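Local coordinates for protein 24-sterol C-methyltransferase (Haloferax volcanii, PDB 6F5Z) that probably transfers methyl groups from S-adenosylmethionine as a Rossmann-fold enzyme, and is held here in complex with the Trm112 activator and the spent cofactor S-adenosyl-L-homocysteine, at residues 21-26 with 108-113; 171-174 with 178-181; 201-206 with 211-216. All blocks are in the same frame, centred on the assembly; numbering follows the deposited sequence.

In the fold
Interactions 1 and 2 both reach the seven-stranded mixed sheet of the methyltransferase fold, whereas interaction 3 lies outside it. Interaction 1, its centre about 5 Å from the chain's centre, is buried and sets helix 16-33 against the end of strand 104-110 round the cofactor, with polar bonds running to the ligand. Interaction 2 sits at 178-185, the edge strand within this chain, where helix 165-174 packs with an apolar inner half and a charged, watery rim facing a second copy of this protein. Interaction 3, its centre about 21 Å from the chain's and partly buried, ties a loop to helix 206-216 by aromatic contact and one water. The centres of interactions 2 and 3 stand about 29 Å apart.

Interaction 1 of 3, residues 21-26 with 108-113; sequences DRHWHT and WSMEAF. With SAH (S-adenosyl-L-homocysteine), chain G.
The amino-acid end of the S-adenosyl-L-homocysteine pocket is closed here by helix 16-33, whose His-23 lies against Met-110, the last residue of strand 104-110, and Glu-111 just past it. His-23 ND1 donates an almost straight hydrogen bond to the ligand carboxylate, 2.8 Å to SAH OXT at 169°, and OXT lies in the plane of the imidazole. One face of that ring is covered by the aliphatic part of Glu-111: CG sits 3.8 Å from the His-23 ring centroid in a CH-pi contact. The bend at chi2 (-73°) leaves the Glu-111 carboxylate nearly perpendicular to the imidazole, with OE2 3.6 Å from His-23 NE2 but not hydrogen-bonded, while OE1 is hydrogen-bonded to Tyr-114 OH and Asn-141 N.

Met-110 serves twice. Its backbone O accepts a 2.9 Å hydrogen bond from SAH N, while its flexible thioether chain carries CE to 3.8 Å from His-23 CB and 3.5 Å from Thr-26 OG1. That hydroxyl bonds to Thr-218, which satisfies it in a buried place. Ala-112, small enough to lie beside the ribose, brings CB 3.5 Å from SAH O4'. A cofactor gripped at the C-terminal edge of parallel strands is characteristic of the Rossmann-fold methyltransferases.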
loop_
_atom_site.group_PDB
_atom_site.type_symbol
_atom_site.label_atom_id
_atom_site.label_comp_id
_atom_site.label_asym_id
_atom_site.label_seq_id
_atom_site.Cartn_x
_atom_site.Cartn_y
_atom_site.Cartn_z
ATOM N N ASP B 21 22.958 -4.145 6.720
ATOM C CA ASP B 21 23.183 -2.715 6.942
ATOM C C ASP B 21 22.851 -1.846 5.734
ATOM O O ASP B 21 22.281 -0.754 5.892
ATOM C CB ASP B 21 24.620 -2.459 7.430
ATOM C CG ASP B 21 24.909 -3.022 8.816
ATOM O OD1 ASP B 21 23.948 -3.168 9.616
ATOM O OD2 ASP B 21 26.098 -3.307 9.106
ATOM N N ARG B 22 23.160 -2.349 4.537
ATOM C CA ARG B 22 22.871 -1.599 3.305
ATOM C C ARG B 22 21.353 -1.638 2.997
ATOM O O ARG B 22 20.743 -0.604 2.731
ATOM C CB ARG B 22 23.627 -2.195 2.103
ATOM C CG ARG B 22 25.146 -2.014 2.205
ATOM C CD ARG B 22 25.889 -2.381 0.924
ATOM N NE ARG B 22 25.761 -3.797 0.572
ATOM C CZ ARG B 22 26.516 -4.777 1.062
ATOM N NH1 ARG B 22 26.319 -6.028 0.674
ATOM N NH2 ARG B 22 27.467 -4.516 1.948
ATOM N N HIS B 23 20.768 -2.839 3.044
ATOM C CA HIS B 23 19.366 -3.005 2.678
ATOM C C HIS B 23 18.414 -2.352 3.653
ATOM O O HIS B 23 17.334 -1.887 3.245
ATOM C CB HIS B 23 19.047 -4.488 2.504
ATOM C CG HIS B 23 19.849 -5.065 1.380
ATOM N ND1 HIS B 23 20.143 -6.412 1.315
ATOM C CD2 HIS B 23 20.443 -4.438 0.334
ATOM C CE1 HIS B 23 20.893 -6.567 0.228
ATOM N NE2 HIS B 23 21.090 -5.413 -0.395
ATOM N N TRP B 24 18.817 -2.265 4.942
ATOM C CA TRP B 24 17.966 -1.610 5.941
ATOM C C TRP B 24 17.635 -0.179 5.562
ATOM O O TRP B 24 16.566 0.331 5.938
ATOM C CB TRP B 24 18.704 -1.588 7.297
ATOM C CG TRP B 24 17.916 -0.950 8.402
ATOM C CD1 TRP B 24 18.235 0.190 9.090
ATOM C CD2 TRP B 24 16.707 -1.451 8.986
ATOM N NE1 TRP B 24 17.298 0.429 10.070
ATOM C CE2 TRP B 24 16.358 -0.579 10.039
ATOM C CE3 TRP B 24 15.902 -2.579 8.740
ATOM C CZ2 TRP B 24 15.202 -0.773 10.813
ATOM C CZ3 TRP B 24 14.755 -2.767 9.499
ATOM C CH2 TRP B 24 14.404 -1.864 10.508
ATOM N N HIS B 25 18.549 0.511 4.832
ATOM C CA HIS B 25 18.295 1.908 4.465
ATOM C C HIS B 25 16.944 2.104 3.802
ATOM O O HIS B 25 16.302 3.139 4.007
ATOM C CB HIS B 25 19.342 2.429 3.474
ATOM C CG HIS B 25 20.750 2.431 3.992
ATOM N ND1 HIS B 25 21.818 2.602 3.125
ATOM C CD2 HIS B 25 21.228 2.239 5.245
ATOM C CE1 HIS B 25 22.915 2.542 3.881
ATOM N NE2 HIS B 25 22.624 2.303 5.152
ATOM N N THR B 26 16.518 1.119 2.996
ATOM C CA THR B 26 15.192 1.255 2.354
ATOM C C THR B 26 14.194 0.275 2.974
ATOM O O THR B 26 12.994 0.572 3.053
ATOM C CB THR B 26 15.274 1.070 0.845
ATOM O OG1 THR B 26 15.805 -0.221 0.549
ATOM C CG2 THR B 26 16.109 2.165 0.191
ATOM N N TRP B 108 7.066 -11.292 3.166
ATOM C CA TRP B 108 8.015 -10.235 2.905
ATOM C C TRP B 108 9.168 -10.825 2.103
ATOM O O TRP B 108 9.593 -11.949 2.363
ATOM C CB TRP B 108 8.602 -9.740 4.252
ATOM C CG TRP B 108 9.890 -8.971 4.127
ATOM C CD1 TRP B 108 11.159 -9.480 4.217
ATOM C CD2 TRP B 108 10.031 -7.578 3.800
ATOM N NE1 TRP B 108 12.093 -8.466 4.020
ATOM C CE2 TRP B 108 11.421 -7.297 3.727
ATOM C CE3 TRP B 108 9.108 -6.536 3.556
ATOM C CZ2 TRP B 108 11.906 -6.002 3.521
ATOM C CZ3 TRP B 108 9.589 -5.257 3.303
ATOM C CH2 TRP B 108 10.982 -5.012 3.246
ATOM N N SER B 109 9.692 -10.063 1.154
ATOM C CA SER B 109 10.922 -10.459 0.496
ATOM C C SER B 109 11.692 -9.209 0.078
ATOM O O SER B 109 11.142 -8.329 -0.581
ATOM C CB SER B 109 10.645 -11.394 -0.672
ATOM O OG SER B 109 11.857 -11.783 -1.304
ATOM N N MET B 110 12.974 -9.146 0.437
ATOM C CA MET B 110 13.815 -8.006 0.035
ATOM C C MET B 110 15.060 -8.561 -0.678
ATOM O O MET B 110 15.752 -9.455 -0.148
ATOM C CB MET B 110 14.263 -7.200 1.270
ATOM C CG MET B 110 15.381 -6.191 1.018
ATOM S SD MET B 110 14.804 -4.822 -0.015
ATOM C CE MET B 110 16.184 -3.662 0.112
ATOM N N GLU B 111 15.339 -8.011 -1.863
ATOM C CA GLU B 111 16.550 -8.333 -2.607
ATOM C C GLU B 111 16.719 -9.837 -2.832
ATOM O O GLU B 111 17.875 -10.307 -2.875
ATOM C CB GLU B 111 17.769 -7.726 -1.854
ATOM C CG GLU B 111 17.892 -6.232 -2.093
ATOM C CD GLU B 111 18.393 -5.962 -3.497
ATOM O OE1 GLU B 111 17.622 -6.182 -4.465
ATOM O OE2 GLU B 111 19.596 -5.645 -3.643
ATOM N N ALA B 112 15.629 -10.563 -3.132
ATOM C CA ALA B 112 15.729 -12.013 -3.328
ATOM C C ALA B 112 14.838 -12.506 -4.429
ATOM O O ALA B 112 15.125 -13.513 -5.055
ATOM C CB ALA B 112 15.347 -12.747 -2.039
ATOM N N PHE B 113 13.688 -11.845 -4.628
ATOM C CA PHE B 113 12.686 -12.402 -5.527
ATOM C C PHE B 113 13.181 -12.675 -6.937
ATOM O O PHE B 113 12.785 -13.686 -7.525
ATOM C CB PHE B 113 11.431 -11.518 -5.561
ATOM C CG PHE B 113 10.386 -11.958 -6.553
ATOM C CD1 PHE B 113 9.500 -12.977 -6.240
ATOM C CD2 PHE B 113 10.339 -11.399 -7.830
ATOM C CE1 PHE B 113 8.547 -13.395 -7.185
ATOM C CE2 PHE B 113 9.407 -11.839 -8.780
ATOM C CZ PHE B 113 8.518 -12.817 -8.443
HETATM N N SAH G . 16.610 -10.375 2.419
HETATM C CA SAH G . 18.043 -10.267 2.804
HETATM C CB SAH G . 19.022 -11.121 1.905
HETATM C CG SAH G . 19.049 -10.664 0.450
HETATM S SD SAH G . 20.222 -11.680 -0.523
HETATM C C SAH G . 18.532 -8.795 2.814
HETATM O O SAH G . 17.613 -7.916 2.519
HETATM O OXT SAH G . 19.672 -8.500 3.091
HETATM C "C5'" SAH G . 19.159 -12.944 -1.262
HETATM C "C4'" SAH G . 18.811 -14.075 -0.312
HETATM O "O4'" SAH G . 17.870 -14.947 -0.991
HETATM C "C3'" SAH G . 20.041 -14.928 0.023
HETATM O "O3'" SAH G . 20.184 -15.154 1.425
HETATM C "C2'" SAH G . 19.855 -16.180 -0.841
HETATM O "O2'" SAH G . 20.443 -17.371 -0.323
HETATM C "C1'" SAH G . 18.334 -16.286 -0.936
HETATM N N9 SAH G . 17.845 -16.976 -2.132
HETATM C C8 SAH G . 18.129 -16.668 -3.441
HETATM N N7 SAH G . 17.512 -17.425 -4.315
HETATM C C5 SAH G . 16.764 -18.290 -3.530
HETATM C C6 SAH G . 15.884 -19.349 -3.850
HETATM N N6 SAH G . 15.623 -19.755 -5.101
HETATM N N1 SAH G . 15.302 -20.019 -2.824
HETATM C C2 SAH G . 15.604 -19.664 -1.567
HETATM N N3 SAH G . 16.413 -18.689 -1.143
HETATM C C4 SAH G . 16.964 -18.026 -2.182
#

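Interaction 2 of 3, residues 171-174 with 178-181; sequences AFRD and HVAE
Helix 165-174 and strand 178-185, the edge strand of the sheet within this chain, come together across a short connection, with Arg-173 and His-178 closest along the backbone (CA to CA 5.8 Å) and no hydrogen bond passing directly between residues 171-174 and 178-181. Val-179 fills the angle between them. Its branch CG2 meets Phe-172 CB at 3.7 Å and Arg-173 CG at 4.0 Å, so one methyl group serves two neighbours on the helix. A beta-branched valine suits a strand and offers this compact apolar surface. The benzyl group of Phe-172 belongs to the interior: its ring meets that of Phe-136, and its side chain also touches Leu-123 of helix 119-129 and Thr-221 of strand 218-224.

Arg-173 takes the outer side. Its chain runs extended from CG to NE (chi2 -169°, chi3 -174°), which lays the guanidinium across the valine with Val-179 CG2 over one face, offset toward the rim. A water lies at the edge, in the guanidinium plane, and accepts from both N-H groups, 2.8 Å from Arg-173 NE and 2.9 Å from Val-179 N. Arg-173 NH2 forms a salt bridge with Glu-37 of a second copy of this protein, whose Pro-35 packs on Val-179.

The contact thus divides its chemistry by depth. Carbon meets carbon where the helix faces the sheet, while at the rim Arg-173 CG touches the methyl, the guanidinium lies over it, and NH2 carries the charge to the neighbouring subunit. The shared water gives the backbone N-H of Val-179 an acceptor and probably limits how freely the guanidinium can swing.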
loop_
_atom_site.group_PDB
_atom_site.type_symbol
_atom_site.label_atom_id
_atom_site.label_comp_id
_atom_site.label_asym_id
_atom_site.label_seq_id
_atom_site.Cartn_x
_atom_site.Cartn_y
_atom_site.Cartn_z
ATOM N N ALA B 171 2.634 -9.213 -13.454
ATOM C CA ALA B 171 2.892 -10.572 -12.956
ATOM C C ALA B 171 2.082 -10.819 -11.680
ATOM O O ALA B 171 1.603 -11.934 -11.467
ATOM C CB ALA B 171 4.371 -10.731 -12.645
ATOM N N PHE B 172 1.969 -9.810 -10.790
ATOM C CA PHE B 172 1.188 -10.011 -9.572
ATOM C C PHE B 172 -0.261 -10.319 -9.943
ATOM O O PHE B 172 -0.814 -11.286 -9.440
ATOM C CB PHE B 172 1.205 -8.731 -8.732
ATOM C CG PHE B 172 2.342 -8.637 -7.736
ATOM C CD1 PHE B 172 3.629 -9.023 -8.089
ATOM C CD2 PHE B 172 2.138 -8.069 -6.489
ATOM C CE1 PHE B 172 4.706 -8.872 -7.183
ATOM C CE2 PHE B 172 3.193 -7.974 -5.568
ATOM C CZ PHE B 172 4.466 -8.344 -5.929
ATOM N N ARG B 173 -0.818 -9.551 -10.880
ATOM C CA ARG B 173 -2.221 -9.791 -11.270
ATOM C C ARG B 173 -2.351 -11.160 -11.935
ATOM O O ARG B 173 -3.338 -11.852 -11.683
ATOM C CB ARG B 173 -2.725 -8.686 -12.199
ATOM C CG ARG B 173 -2.733 -7.321 -11.512
ATOM C CD ARG B 173 -3.474 -6.245 -12.290
ATOM N NE ARG B 173 -3.311 -4.927 -11.651
ATOM C CZ ARG B 173 -2.546 -3.944 -12.121
ATOM N NH1 ARG B 173 -1.861 -4.104 -13.250
ATOM N NH2 ARG B 173 -2.469 -2.790 -11.474
ATOM N N ASP B 174 -1.358 -11.553 -12.789
ATOM C CA ASP B 174 -1.445 -12.867 -13.443
ATOM C C ASP B 174 -1.422 -14.017 -12.428
ATOM O O ASP B 174 -1.982 -15.095 -12.698
ATOM C CB ASP B 174 -0.359 -13.029 -14.503
ATOM C CG ASP B 174 -0.540 -12.157 -15.727
ATOM O OD1 ASP B 174 -1.652 -11.614 -15.913
ATOM O OD2 ASP B 174 0.436 -12.010 -16.506
ATOM N N HIS B 178 -3.986 -8.913 -6.029
ATOM C CA HIS B 178 -4.402 -7.550 -6.392
ATOM C C HIS B 178 -3.245 -6.623 -6.053
ATOM O O HIS B 178 -2.676 -6.748 -4.977
ATOM C CB HIS B 178 -5.573 -7.099 -5.520
ATOM C CG HIS B 178 -6.795 -7.945 -5.665
ATOM N ND1 HIS B 178 -7.432 -8.482 -4.555
ATOM C CD2 HIS B 178 -7.459 -8.305 -6.783
ATOM C CE1 HIS B 178 -8.482 -9.134 -5.035
ATOM N NE2 HIS B 178 -8.536 -9.063 -6.368
ATOM N N VAL B 179 -2.914 -5.681 -6.937
ATOM C CA VAL B 179 -1.809 -4.745 -6.632
ATOM C C VAL B 179 -2.388 -3.586 -5.829
ATOM O O VAL B 179 -3.269 -2.862 -6.322
ATOM C CB VAL B 179 -1.107 -4.263 -7.919
ATOM C CG1 VAL B 179 -0.023 -3.234 -7.620
ATOM C CG2 VAL B 179 -0.518 -5.436 -8.695
ATOM N N ALA B 180 -1.859 -3.395 -4.614
ATOM C CA ALA B 180 -2.372 -2.330 -3.737
ATOM C C ALA B 180 -1.549 -1.063 -3.738
ATOM O O ALA B 180 -2.068 0.001 -3.384
ATOM C CB ALA B 180 -2.486 -2.842 -2.307
ATOM N N GLU B 181 -0.258 -1.189 -4.079
ATOM C CA GLU B 181 0.650 -0.077 -3.996
ATOM C C GLU B 181 1.883 -0.434 -4.778
ATOM O O GLU B 181 2.267 -1.613 -4.827
ATOM C CB GLU B 181 1.052 0.096 -2.505
ATOM C CG GLU B 181 1.789 1.379 -2.227
ATOM C CD GLU B 181 3.247 1.227 -1.842
ATOM O OE1 GLU B 181 4.105 1.206 -2.752
ATOM O OE2 GLU B 181 3.539 1.187 -0.628
HETATM O O HOH W 1 -4.679 -5.105 -9.166
#

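Interaction 3 of 3, residues 201-206 with 211-216; sequences DDWETR and ERYRTF
Trp-203 points its indole from the loop before helix 206-216 into the angle between Arg-212 and Tyr-213, and the three side chains are best understood by how their flat groups are turned. The indole and phenol meet obliquely: the centroids of the Trp-203 six-membered ring and the Tyr-213 ring are 5.8 Å apart and the planes stand at 73°. The touching atoms are Trp-203 CZ2 and Tyr-213 CE2, at 3.7 Å. Farther round the benzo rim, Trp-203 CH2 rests 3.4 Å from Arg-212 CB and 3.5 Å from Arg-212 CG.

Arginine suits this place because its aliphatic root packs on both rings. With CG anti to the backbone N (chi1 164°) and the chain bent at chi2 (65°), its CG comes over the centre of one Tyr-213 face, and the guanidinium runs on past the indole and lies with one face over Tyr-213 CE1.

Tryptophan and tyrosine suit theirs because each joins a broad apolar ring to a polar atom, NE1 or OH, that reaches one water. It lies in the indole plane, accepting from Trp-203 NE1 at 2.9 Å, and is hydrogen-bonded to Tyr-213 OH at 2.7 Å; a weak bond from the water to Asp-202 OD2 completes the group. Around this, the Trp-203 ring also meets that of His-148, and its side chain touches Ala-208 and Met-209 of the helix.

Were Trp-203 an alanine, Arg-212 CB and Tyr-213 CE2 would probably lose the surface they rest on, and the water its indole donor. The chemistry implies a loop held to its helix mainly by carbon contact, with polar aromatic atoms joined through water where the cluster is only partly buried.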
loop_
_atom_site.group_PDB
_atom_site.type_symbol
_atom_site.label_atom_id
_atom_site.label_comp_id
_atom_site.label_asym_id
_atom_site.label_seq_id
_atom_site.Cartn_x
_atom_site.Cartn_y
_atom_site.Cartn_z
ATOM N N ASP B 201 34.907 3.059 -7.301
ATOM C CA ASP B 201 34.873 1.699 -7.830
ATOM C C ASP B 201 33.530 1.395 -8.534
ATOM O O ASP B 201 33.518 0.757 -9.574
ATOM C CB ASP B 201 35.171 0.656 -6.727
ATOM C CG ASP B 201 34.373 0.763 -5.423
ATOM O OD1 ASP B 201 33.895 1.872 -5.099
ATOM O OD2 ASP B 201 34.273 -0.255 -4.702
ATOM N N ASP B 202 32.416 1.896 -7.992
ATOM C CA ASP B 202 31.107 1.615 -8.569
ATOM C C ASP B 202 30.556 2.685 -9.541
ATOM O O ASP B 202 29.741 2.356 -10.417
ATOM C CB ASP B 202 30.094 1.389 -7.430
ATOM C CG ASP B 202 30.398 0.211 -6.514
ATOM O OD1 ASP B 202 30.855 -0.831 -7.024
ATOM O OD2 ASP B 202 30.115 0.315 -5.292
ATOM N N TRP B 203 30.961 3.956 -9.376
ATOM C CA TRP B 203 30.311 5.045 -10.099
ATOM C C TRP B 203 31.227 5.893 -10.886
ATOM O O TRP B 203 32.204 6.390 -10.323
ATOM C CB TRP B 203 29.560 5.927 -9.074
ATOM C CG TRP B 203 28.610 5.108 -8.264
ATOM C CD1 TRP B 203 28.814 4.611 -7.013
ATOM C CD2 TRP B 203 27.382 4.533 -8.730
ATOM N NE1 TRP B 203 27.769 3.787 -6.650
ATOM C CE2 TRP B 203 26.861 3.747 -7.674
ATOM C CE3 TRP B 203 26.627 4.682 -9.906
ATOM C CZ2 TRP B 203 25.672 3.035 -7.792
ATOM C CZ3 TRP B 203 25.453 3.962 -10.026
ATOM C CH2 TRP B 203 25.005 3.129 -8.991
ATOM N N GLU B 204 30.863 6.168 -12.141
ATOM C CA GLU B 204 31.678 7.018 -12.995
ATOM C C GLU B 204 31.436 8.496 -12.719
ATOM O O GLU B 204 32.332 9.308 -12.915
ATOM C CB GLU B 204 31.449 6.684 -14.484
ATOM C CG GLU B 204 30.097 7.093 -15.057
ATOM C CD GLU B 204 29.531 6.295 -16.221
ATOM O OE1 GLU B 204 30.309 5.894 -17.118
ATOM O OE2 GLU B 204 28.291 6.117 -16.259
ATOM N N THR B 205 30.193 8.855 -12.313
ATOM C CA THR B 205 29.830 10.248 -12.049
ATOM C C THR B 205 28.959 10.286 -10.803
ATOM O O THR B 205 28.283 9.291 -10.469
ATOM C CB THR B 205 28.994 10.851 -13.207
ATOM O OG1 THR B 205 27.721 10.186 -13.323
ATOM C CG2 THR B 205 29.730 10.845 -14.568
ATOM N N ARG B 206 29.002 11.423 -10.119
ATOM C CA ARG B 206 28.149 11.645 -8.954
ATOM C C ARG B 206 26.676 11.585 -9.384
ATOM O O ARG B 206 25.841 11.063 -8.625
ATOM C CB ARG B 206 28.463 13.025 -8.379
ATOM C CG ARG B 206 27.925 13.201 -6.967
ATOM C CD ARG B 206 28.261 14.568 -6.370
ATOM N NE ARG B 206 27.793 14.648 -4.989
ATOM C CZ ARG B 206 26.524 14.871 -4.632
ATOM N NH1 ARG B 206 25.597 15.125 -5.561
ATOM N NH2 ARG B 206 26.183 14.886 -3.348
ATOM N N GLU B 211 21.225 9.400 -8.884
ATOM C CA GLU B 211 20.073 8.815 -9.573
ATOM C C GLU B 211 19.776 7.419 -9.008
ATOM O O GLU B 211 18.626 7.122 -8.673
ATOM C CB GLU B 211 20.337 8.754 -11.085
ATOM C CG GLU B 211 19.124 8.316 -11.867
ATOM C CD GLU B 211 19.421 8.237 -13.351
ATOM O OE1 GLU B 211 20.375 7.523 -13.738
ATOM O OE2 GLU B 211 18.725 8.938 -14.117
ATOM N N ARG B 212 20.807 6.598 -8.816
ATOM C CA ARG B 212 20.636 5.240 -8.290
ATOM C C ARG B 212 19.925 5.255 -6.931
ATOM O O ARG B 212 18.965 4.505 -6.711
ATOM C CB ARG B 212 21.994 4.502 -8.144
ATOM C CG ARG B 212 21.953 3.244 -7.255
ATOM C CD ARG B 212 21.067 2.143 -7.843
ATOM N NE ARG B 212 21.059 1.016 -6.911
ATOM C CZ ARG B 212 20.207 0.903 -5.889
ATOM N NH1 ARG B 212 19.267 1.820 -5.691
ATOM N NH2 ARG B 212 20.307 -0.120 -5.045
ATOM N N TYR B 213 20.442 6.070 -6.007
ATOM C CA TYR B 213 19.973 5.991 -4.628
ATOM C C TYR B 213 18.884 6.964 -4.251
ATOM O O TYR B 213 17.996 6.575 -3.486
ATOM C CB TYR B 213 21.175 6.101 -3.656
ATOM C CG TYR B 213 22.125 4.919 -3.791
ATOM C CD1 TYR B 213 21.743 3.641 -3.394
ATOM C CD2 TYR B 213 23.413 5.082 -4.304
ATOM C CE1 TYR B 213 22.586 2.545 -3.566
ATOM C CE2 TYR B 213 24.268 3.987 -4.464
ATOM C CZ TYR B 213 23.853 2.725 -4.079
ATOM O OH TYR B 213 24.677 1.629 -4.209
ATOM N N ARG B 214 18.998 8.239 -4.668
ATOM C CA ARG B 214 18.018 9.246 -4.243
ATOM C C ARG B 214 16.813 9.251 -5.158
ATOM O O ARG B 214 15.731 9.607 -4.676
ATOM C CB ARG B 214 18.658 10.662 -4.185
ATOM C CG ARG B 214 19.938 10.767 -3.333
ATOM C CD ARG B 214 19.782 10.379 -1.864
ATOM N NE ARG B 214 20.877 10.929 -1.076
ATOM C CZ ARG B 214 21.873 10.228 -0.526
ATOM N NH1 ARG B 214 21.894 8.895 -0.615
ATOM N NH2 ARG B 214 22.862 10.856 0.106
ATOM N N THR B 215 16.957 8.852 -6.444
ATOM C CA THR B 215 15.854 8.921 -7.403
ATOM C C THR B 215 15.178 7.577 -7.589
ATOM O O THR B 215 13.967 7.489 -7.392
ATOM C CB THR B 215 16.343 9.520 -8.733
ATOM O OG1 THR B 215 16.913 10.810 -8.491
ATOM C CG2 THR B 215 15.237 9.659 -9.764
ATOM N N PHE B 216 15.916 6.558 -8.039
ATOM C CA PHE B 216 15.328 5.230 -8.301
ATOM C C PHE B 216 15.093 4.474 -6.991
ATOM O O PHE B 216 13.987 4.018 -6.707
ATOM C CB PHE B 216 16.250 4.386 -9.201
ATOM C CG PHE B 216 16.492 4.931 -10.595
ATOM C CD1 PHE B 216 15.554 5.744 -11.209
ATOM C CD2 PHE B 216 17.676 4.656 -11.277
ATOM C CE1 PHE B 216 15.747 6.220 -12.516
ATOM C CE2 PHE B 216 17.858 5.095 -12.602
ATOM C CZ PHE B 216 16.890 5.879 -13.210
HETATM O O HOH W 2 27.369 2.029 -4.330
#